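Local coordinates for PF04016 domain protein (Desulfitobacterium hafniense, PDB 3L5O) that is of unknown function but combines enolase-like and Rossmann-like folds into what may be an active site for heavy-metal chelation, at residues E33-D38 / L77-A82; N244-R249 / I259-Q264. All blocks are in the same frame, centred on the assembly; numbering follows the deposited sequence.

Contact 1 (E33-D38 / L77-A82); sequences EDFLVD and LPLRVA
F35 and L79 meet through backbone and side chain at once. The amide N of L79 donates to F35 O over 2.6 Å, a nearly straight bond at hydrogen, although the donor stands 27° off the plane of the carbonyl. The same oxygen accepts a second hydrogen from a water, 2.8 Å away, which in turn takes the N-H of R80, so F35 O serves L79 directly and R80 through the water. Two residues on, V37 N reaches L77 O at 2.9 Å; together the two bonds make a single bridge of backbone about L36 and the N-cap residue P78.

Side chains pack alongside this bridge. L79 CD2 lies 3.6 Å from F35 CB, while V37 turns CG2 inward, its CG1 being anti to the backbone N (chi1 179°), and sets that methyl 3.6 Å from A82 CB. At the outer end R80, bent at chi3, brings NH2 beside E33 CG. Its ion pair with E33 OE1 is long, 4.0 Å, although the carboxylate and guanidinium planes are nearly parallel, 14° apart.

Beyond the pair, L36 O accepts from S51 OG and the F35 ring meets Y104 edge-to-face. L79 and A82 face helix 91-105 at A100, and L79 also packs on I49 of strand 46-51. The loop from helix 22-29 to strand 39-42 is thus pinned to the N-terminus of helix 79-83, probably within the enolase-like part.

Contact 2 (N244-R249 / I259-Q264); sequences NARAFR and IYSAGQ. With EDO (1,2-ethanediol), chain F.
A247 and A262 pack methyl to methyl, their CB atoms 4.0 Å apart, and the smallness of both side chains lets helix and turn come together at a CA separation of 5.3 Å. A262 CB also sits 3.7 Å from A247 N, against the helix backbone. I259 closes the inner side: chi1 of -164° swings CG1 away from the backbone N, and the bend at chi2 brings CD1 to 3.8 Å from A247 O. The buried side chains are all apolar, and I259 continues onto I250, V251 and L57. The motif is a helix-to-strand connection in the Rossmann-like half, in which a 3-10 turn, 259-262, packs on helix 244-251 and then leads into strand 263-269, the antiparallel edge of the sheet.

The outer side is looser. R246 stretches from CG to NE along the surface, and one face of its guanidinium rests over S261 CB, 3.6 Å from NH2. Its ion pair with E255 is long and weak. With an alanine here, S261 CB would probably lose its guanidinium cover and E255 its second, more distant positive partner, R249 remaining the closer one. Y260 OH shares a 3.2 Å hydrogen bond with O1 of a 1,2-ethanediol molecule, probably from the crystallisation liquor.

In the fold
From the N terminus, helix 22-29 runs into the loop that carries 33-38. The chain then builds the antiparallel sheet 39-59 and helix 68-74 before contact 1 closes this excursion at the start of helix 79-83. The six parallel strands of the mixed sheet follow, ending in 235-241, and then contact 2 opens, closing over the nine residues between its segments, on the way from helix 244-251 to the last strand. The two loops are in series, neither nesting nor crossing, with centres 21 Å apart. Yet the small sheet links them: S51 meets contact 1, whereas V55 and L57 of the next strand, and N53 in the turn before it, reach contact 2, joining the two halves of the fold.

Contact 1 (E33-D38 / L77-A82)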
ATOM      1  N   GLU A  33     -13.854  -0.024  16.790  1.00 43.43           N
ATOM      2  CA  GLU A  33     -13.987  -1.399  17.279  1.00 45.59           C
ATOM      3  C   GLU A  33     -15.094  -2.233  16.672  1.00 45.86           C
ATOM      4  O   GLU A  33     -14.986  -3.457  16.615  1.00 44.34           O
ATOM      5  CB  GLU A  33     -14.306  -1.356  18.749  1.00 48.68           C
ATOM      6  CG  GLU A  33     -13.085  -1.474  19.573  1.00 53.66           C
ATOM      7  CD  GLU A  33     -13.487  -1.701  20.972  1.00 49.59           C
ATOM      8  OE1 GLU A  33     -13.939  -0.719  21.564  1.00 43.30           O
ATOM      9  OE2 GLU A  33     -13.406  -2.869  21.398  1.00 49.03           O
ATOM     10  N   ASP A  34     -16.169  -1.554  16.274  1.00 45.78           N
ATOM     11  CA  ASP A  34     -17.362  -2.196  15.729  1.00 46.29           C
ATOM     12  C   ASP A  34     -17.055  -3.053  14.498  1.00 42.84           C
ATOM     13  O   ASP A  34     -17.776  -4.015  14.221  1.00 38.51           O
ATOM     14  CB  ASP A  34     -18.397  -1.127  15.353  1.00 47.51           C
ATOM     15  CG  ASP A  34     -19.008  -0.420  16.578  1.00 59.04           C
ATOM     16  OD1 ASP A  34     -18.708  -0.795  17.744  1.00 63.25           O
ATOM     17  OD2 ASP A  34     -19.821   0.534  16.460  1.00 65.78           O
ATOM     18  N   PHE A  35     -15.986  -2.712  13.774  1.00 41.30           N
ATOM     19  CA  PHE A  35     -15.628  -3.427  12.550  1.00 42.34           C
ATOM     20  C   PHE A  35     -14.990  -4.769  12.856  1.00 43.58           C
ATOM     21  O   PHE A  35     -13.979  -4.822  13.578  1.00 43.93           O
ATOM     22  CB  PHE A  35     -14.666  -2.599  11.697  1.00 41.54           C
ATOM     23  CG  PHE A  35     -15.308  -1.407  11.053  1.00 39.63           C
ATOM     24  CD1 PHE A  35     -15.647  -0.285  11.814  1.00 48.50           C
ATOM     25  CD2 PHE A  35     -15.601  -1.407   9.704  1.00 44.57           C
ATOM     26  CE1 PHE A  35     -16.262   0.809  11.238  1.00 43.13           C
ATOM     27  CE2 PHE A  35     -16.217  -0.313   9.122  1.00 44.65           C
ATOM     28  CZ  PHE A  35     -16.552   0.797   9.900  1.00 43.85           C
ATOM     29  N   LEU A  36     -15.536  -5.839  12.263  1.00 41.82           N
ATOM     30  CA  LEU A  36     -14.998  -7.198  12.441  1.00 40.67           C
ATOM     31  C   LEU A  36     -14.381  -7.743  11.193  1.00 41.11           C
ATOM     32  O   LEU A  36     -14.672  -7.251  10.097  1.00 40.83           O
ATOM     33  CB  LEU A  36     -16.109  -8.159  12.899  1.00 43.75           C
ATOM     34  CG  LEU A  36     -17.004  -7.688  14.038  1.00 41.34           C
ATOM     35  CD1 LEU A  36     -18.117  -8.694  14.281  1.00 48.60           C
ATOM     36  CD2 LEU A  36     -16.195  -7.486  15.314  1.00 42.39           C
ATOM     37  N   VAL A  37     -13.469  -8.709  11.367  1.00 40.04           N
ATOM     38  CA  VAL A  37     -12.923  -9.512  10.266  1.00 39.25           C
ATOM     39  C   VAL A  37     -14.023 -10.499   9.918  1.00 40.46           C
ATOM     40  O   VAL A  37     -14.262 -11.449  10.672  1.00 39.78           O
ATOM     41  CB  VAL A  37     -11.645 -10.299  10.706  1.00 41.90           C
ATOM     42  CG1 VAL A  37     -11.087 -11.152   9.572  1.00 39.03           C
ATOM     43  CG2 VAL A  37     -10.557  -9.351  11.223  1.00 40.18           C
ATOM     44  N   ASP A  38     -14.757 -10.244   8.838  1.00 39.61           N
ATOM     45  CA  ASP A  38     -15.875 -11.134   8.452  1.00 44.86           C
ATOM     46  C   ASP A  38     -15.470 -12.240   7.466  1.00 45.17           C
ATOM     47  O   ASP A  38     -16.152 -13.261   7.341  1.00 44.79           O
ATOM     48  CB  ASP A  38     -17.052 -10.313   7.911  1.00 42.51           C
ATOM     49  CG  ASP A  38     -17.635  -9.415   8.971  1.00 45.31           C
ATOM     50  OD1 ASP A  38     -17.873  -9.921  10.097  1.00 39.84           O
ATOM     51  OD2 ASP A  38     -17.836  -8.200   8.799  1.00 44.23           O
ATOM     52  N   LEU A  77     -12.750 -11.525  15.002  1.00 47.88           N
ATOM     53  CA  LEU A  77     -12.123 -10.553  15.887  1.00 46.60           C
ATOM     54  C   LEU A  77     -12.371  -9.173  15.351  1.00 44.38           C
ATOM     55  O   LEU A  77     -12.589  -8.993  14.164  1.00 42.08           O
ATOM     56  CB  LEU A  77     -10.600 -10.796  15.992  1.00 47.95           C
ATOM     57  CG  LEU A  77     -10.192 -12.040  16.806  1.00 55.26           C
ATOM     58  CD1 LEU A  77      -8.675 -12.139  16.906  1.00 64.35           C
ATOM     59  CD2 LEU A  77     -10.798 -12.022  18.156  1.00 53.10           C
ATOM     60  N   PRO A  78     -12.311  -8.178  16.219  1.00 44.35           N
ATOM     61  CA  PRO A  78     -12.262  -6.798  15.749  1.00 41.84           C
ATOM     62  C   PRO A  78     -11.171  -6.585  14.743  1.00 43.15           C
ATOM     63  O   PRO A  78     -10.022  -7.019  14.881  1.00 43.54           O
ATOM     64  CB  PRO A  78     -11.988  -5.998  17.030  1.00 41.63           C
ATOM     65  CG  PRO A  78     -12.607  -6.815  18.081  1.00 41.34           C
ATOM     66  CD  PRO A  78     -12.305  -8.247  17.692  1.00 42.73           C
ATOM     67  N   LEU A  79     -11.550  -5.872  13.700  1.00 42.48           N
ATOM     68  CA  LEU A  79     -10.639  -5.453  12.680  1.00 41.48           C
ATOM     69  C   LEU A  79      -9.431  -4.729  13.268  1.00 40.85           C
ATOM     70  O   LEU A  79      -8.299  -4.886  12.799  1.00 38.36           O
ATOM     71  CB  LEU A  79     -11.404  -4.543  11.718  1.00 42.27           C
ATOM     72  CG  LEU A  79     -11.004  -4.463  10.268  1.00 42.63           C
ATOM     73  CD1 LEU A  79     -11.060  -5.853   9.601  1.00 36.73           C
ATOM     74  CD2 LEU A  79     -11.934  -3.472   9.582  1.00 44.04           C
ATOM     75  N   ARG A  80      -9.647  -3.940  14.310  1.00 39.00           N
ATOM     76  CA  ARG A  80      -8.528  -3.211  14.897  1.00 44.90           C
ATOM     77  C   ARG A  80      -7.543  -4.129  15.620  1.00 43.55           C
ATOM     78  O   ARG A  80      -6.356  -3.825  15.701  1.00 47.72           O
ATOM     79  CB  ARG A  80      -9.022  -2.130  15.836  1.00 45.56           C
ATOM     80  CG  ARG A  80      -7.893  -1.235  16.276  1.00 56.21           C
ATOM     81  CD  ARG A  80      -8.332  -0.010  17.018  1.00 66.41           C
ATOM     82  NE  ARG A  80      -9.057  -0.316  18.238  1.00 70.80           N
ATOM     83  CZ  ARG A  80      -9.783   0.576  18.894  1.00 72.30           C
ATOM     84  NH1 ARG A  80      -9.897   1.821  18.425  1.00 73.93           N
ATOM     85  NH2 ARG A  80     -10.400   0.233  20.018  1.00 75.22           N
ATOM     86  N   VAL A  81      -8.039  -5.242  16.154  1.00 45.59           N
ATOM     87  CA  VAL A  81      -7.175  -6.234  16.805  1.00 42.59           C
ATOM     88  C   VAL A  81      -6.320  -6.954  15.729  1.00 41.65           C
ATOM     89  O   VAL A  81      -5.103  -7.040  15.850  1.00 36.38           O
ATOM     90  CB  VAL A  81      -7.979  -7.218  17.680  1.00 41.96           C
ATOM     91  CG1 VAL A  81      -7.080  -8.308  18.230  1.00 42.89           C
ATOM     92  CG2 VAL A  81      -8.647  -6.478  18.840  1.00 41.51           C
ATOM     93  N   ALA A  82      -6.971  -7.446  14.689  1.00 39.66           N
ATOM     94  CA  ALA A  82      -6.294  -8.023  13.536  1.00 41.54           C
ATOM     95  C   ALA A  82      -5.267  -7.053  12.865  1.00 42.72           C
ATOM     96  O   ALA A  82      -4.253  -7.494  12.386  1.00 44.09           O
ATOM     97  CB  ALA A  82      -7.305  -8.458  12.496  1.00 41.20           C
TER
HETATM   98  O   HOH W   1     -12.350  -2.844  14.802  1.00 37.27           O

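Contact 2 (N244-R249 / I259-Q264)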
ATOM      1  N   ASN A 244     -16.552  -7.098  -4.476  1.00 50.44           N
ATOM      2  CA  ASN A 244     -16.063  -7.828  -3.307  1.00 51.37           C
ATOM      3  C   ASN A 244     -15.873  -9.314  -3.581  1.00 51.11           C
ATOM      4  O   ASN A 244     -14.789  -9.845  -3.381  1.00 52.54           O
ATOM      5  CB  ASN A 244     -17.028  -7.660  -2.115  1.00 49.77           C
ATOM      6  CG  ASN A 244     -16.997  -6.251  -1.503  1.00 52.35           C
ATOM      7  OD1 ASN A 244     -16.293  -5.344  -1.992  1.00 49.83           O
ATOM      8  ND2 ASN A 244     -17.762  -6.068  -0.413  1.00 43.08           N
ATOM      9  N   ALA A 245     -16.932  -9.970  -4.047  1.00 50.67           N
ATOM     10  CA  ALA A 245     -16.893 -11.398  -4.363  1.00 51.57           C
ATOM     11  C   ALA A 245     -15.760 -11.712  -5.349  1.00 51.98           C
ATOM     12  O   ALA A 245     -15.022 -12.683  -5.176  1.00 51.46           O
ATOM     13  CB  ALA A 245     -18.258 -11.865  -4.921  1.00 51.71           C
ATOM     14  N   ARG A 246     -15.584 -10.842  -6.338  1.00 51.73           N
ATOM     15  CA  ARG A 246     -14.596 -11.057  -7.380  1.00 50.96           C
ATOM     16  C   ARG A 246     -13.180 -10.874  -6.886  1.00 50.17           C
ATOM     17  O   ARG A 246     -12.302 -11.642  -7.249  1.00 50.76           O
ATOM     18  CB  ARG A 246     -14.842 -10.131  -8.567  1.00 52.70           C
ATOM     19  CG  ARG A 246     -13.920 -10.422  -9.721  1.00 54.31           C
ATOM     20  CD  ARG A 246     -14.169  -9.612 -10.964  1.00 60.78           C
ATOM     21  NE  ARG A 246     -13.197  -9.967 -11.996  1.00 56.95           N
ATOM     22  CZ  ARG A 246     -13.382  -9.795 -13.294  1.00 60.07           C
ATOM     23  NH1 ARG A 246     -14.511  -9.268 -13.750  1.00 61.95           N
ATOM     24  NH2 ARG A 246     -12.435 -10.162 -14.148  1.00 60.59           N
ATOM     25  N   ALA A 247     -12.956  -9.846  -6.073  1.00 50.22           N
ATOM     26  CA  ALA A 247     -11.662  -9.611  -5.443  1.00 49.23           C
ATOM     27  C   ALA A 247     -11.155 -10.857  -4.716  1.00 48.22           C
ATOM     28  O   ALA A 247      -9.987 -11.177  -4.790  1.00 49.59           O
ATOM     29  CB  ALA A 247     -11.761  -8.436  -4.476  1.00 49.55           C
ATOM     30  N   PHE A 248     -12.041 -11.546  -4.015  1.00 50.70           N
ATOM     31  CA  PHE A 248     -11.688 -12.791  -3.319  1.00 52.46           C
ATOM     32  C   PHE A 248     -11.387 -13.938  -4.280  1.00 54.11           C
ATOM     33  O   PHE A 248     -10.464 -14.710  -4.046  1.00 54.06           O
ATOM     34  CB  PHE A 248     -12.783 -13.206  -2.343  1.00 51.04           C
ATOM     35  CG  PHE A 248     -12.651 -12.575  -0.966  1.00 48.75           C
ATOM     36  CD1 PHE A 248     -13.059 -11.260  -0.738  1.00 49.76           C
ATOM     37  CD2 PHE A 248     -12.117 -13.303   0.092  1.00 46.36           C
ATOM     38  CE1 PHE A 248     -12.948 -10.683   0.538  1.00 48.17           C
ATOM     39  CE2 PHE A 248     -12.011 -12.745   1.352  1.00 45.17           C
ATOM     40  CZ  PHE A 248     -12.422 -11.418   1.577  1.00 47.73           C
ATOM     41  N   ARG A 249     -12.153 -14.038  -5.360  1.00 55.80           N
ATOM     42  CA  ARG A 249     -11.880 -15.042  -6.384  1.00 56.87           C
ATOM     43  C   ARG A 249     -10.467 -14.881  -6.887  1.00 57.74           C
ATOM     44  O   ARG A 249      -9.716 -15.839  -6.927  1.00 61.77           O
ATOM     45  CB  ARG A 249     -12.893 -14.962  -7.530  1.00 55.94           C
ATOM     46  CG  ARG A 249     -14.322 -15.285  -7.082  1.00 55.41           C
ATOM     47  CD  ARG A 249     -15.295 -15.635  -8.209  1.00 59.69           C
ATOM     48  NE  ARG A 249     -15.726 -14.467  -8.990  1.00 65.68           N
ATOM     49  CZ  ARG A 249     -16.796 -13.710  -8.714  1.00 64.35           C
ATOM     50  NH1 ARG A 249     -17.583 -13.971  -7.670  1.00 62.61           N
ATOM     51  NH2 ARG A 249     -17.084 -12.675  -9.502  1.00 65.69           N
ATOM     52  N   ILE A 259      -5.596  -8.085  -9.829  1.00 62.24           N
ATOM     53  CA  ILE A 259      -6.599  -7.596  -8.874  1.00 60.78           C
ATOM     54  C   ILE A 259      -7.352  -6.366  -9.384  1.00 60.01           C
ATOM     55  O   ILE A 259      -8.481  -6.111  -8.973  1.00 58.58           O
ATOM     56  CB  ILE A 259      -5.932  -7.273  -7.522  1.00 61.41           C
ATOM     57  CG1 ILE A 259      -6.976  -7.140  -6.389  1.00 59.58           C
ATOM     58  CG2 ILE A 259      -5.073  -5.996  -7.633  1.00 63.57           C
ATOM     59  CD1 ILE A 259      -7.949  -8.331  -6.236  1.00 55.93           C
ATOM     60  N   TYR A 260      -6.728  -5.615 -10.290  1.00 58.41           N
ATOM     61  CA  TYR A 260      -7.313  -4.377 -10.801  1.00 57.99           C
ATOM     62  C   TYR A 260      -8.642  -4.560 -11.511  1.00 55.22           C
ATOM     63  O   TYR A 260      -9.431  -3.633 -11.577  1.00 52.74           O
ATOM     64  CB  TYR A 260      -6.318  -3.640 -11.710  1.00 60.96           C
ATOM     65  CG  TYR A 260      -5.091  -3.174 -10.966  1.00 62.55           C
ATOM     66  CD1 TYR A 260      -5.148  -2.065 -10.117  1.00 65.43           C
ATOM     67  CD2 TYR A 260      -3.880  -3.859 -11.082  1.00 65.67           C
ATOM     68  CE1 TYR A 260      -4.023  -1.638  -9.416  1.00 66.61           C
ATOM     69  CE2 TYR A 260      -2.750  -3.436 -10.386  1.00 71.47           C
ATOM     70  CZ  TYR A 260      -2.827  -2.328  -9.557  1.00 66.29           C
ATOM     71  OH  TYR A 260      -1.706  -1.918  -8.877  1.00 65.06           O
ATOM     72  N   SER A 261      -8.893  -5.762 -12.020  1.00 55.75           N
ATOM     73  CA  SER A 261     -10.187  -6.114 -12.616  1.00 56.50           C
ATOM     74  C   SER A 261     -11.373  -5.964 -11.668  1.00 55.49           C
ATOM     75  O   SER A 261     -12.514  -5.775 -12.112  1.00 54.56           O
ATOM     76  CB  SER A 261     -10.150  -7.561 -13.112  1.00 57.54           C
ATOM     77  OG  SER A 261      -9.095  -7.723 -14.038  1.00 62.34           O
ATOM     78  N   ALA A 262     -11.102  -6.089 -10.369  1.00 54.10           N
ATOM     79  CA  ALA A 262     -12.144  -6.061  -9.341  1.00 53.70           C
ATOM     80  C   ALA A 262     -12.413  -4.666  -8.764  1.00 52.52           C
ATOM     81  O   ALA A 262     -13.158  -4.543  -7.788  1.00 49.99           O
ATOM     82  CB  ALA A 262     -11.785  -7.024  -8.209  1.00 55.29           C
ATOM     83  N   GLY A 263     -11.814  -3.626  -9.348  1.00 51.14           N
ATOM     84  CA  GLY A 263     -12.092  -2.269  -8.913  1.00 50.80           C
ATOM     85  C   GLY A 263     -11.444  -1.155  -9.712  1.00 50.31           C
ATOM     86  O   GLY A 263     -11.223  -1.278 -10.897  1.00 49.80           O
ATOM     87  N   GLN A 264     -11.117  -0.077  -9.019  1.00 50.53           N
ATOM     88  CA  GLN A 264     -10.756   1.199  -9.619  1.00 50.47           C
ATOM     89  C   GLN A 264      -9.594   1.810  -8.834  1.00 47.80           C
ATOM     90  O   GLN A 264      -9.590   1.758  -7.616  1.00 47.18           O
ATOM     91  CB  GLN A 264     -11.988   2.102  -9.524  1.00 50.72           C
ATOM     92  CG  GLN A 264     -11.828   3.575  -9.883  1.00 56.17           C
ATOM     93  CD  GLN A 264     -13.162   4.326  -9.797  1.00 55.30           C
ATOM     94  OE1 GLN A 264     -14.137   3.813  -9.233  1.00 65.77           O
ATOM     95  NE2 GLN A 264     -13.206   5.535 -10.358  1.00 69.00           N
TER
HETATM   96  C1  EDO F 307      -2.177   2.130  -7.505  1.00 68.93           C
HETATM   97  O1  EDO F 307      -2.691   0.814  -7.643  1.00 70.89           O
HETATM   98  C2  EDO F 307      -2.799   3.123  -8.477  1.00 71.35           C
HETATM   99  O2  EDO F 307      -3.491   4.195  -7.835  1.00 61.77           O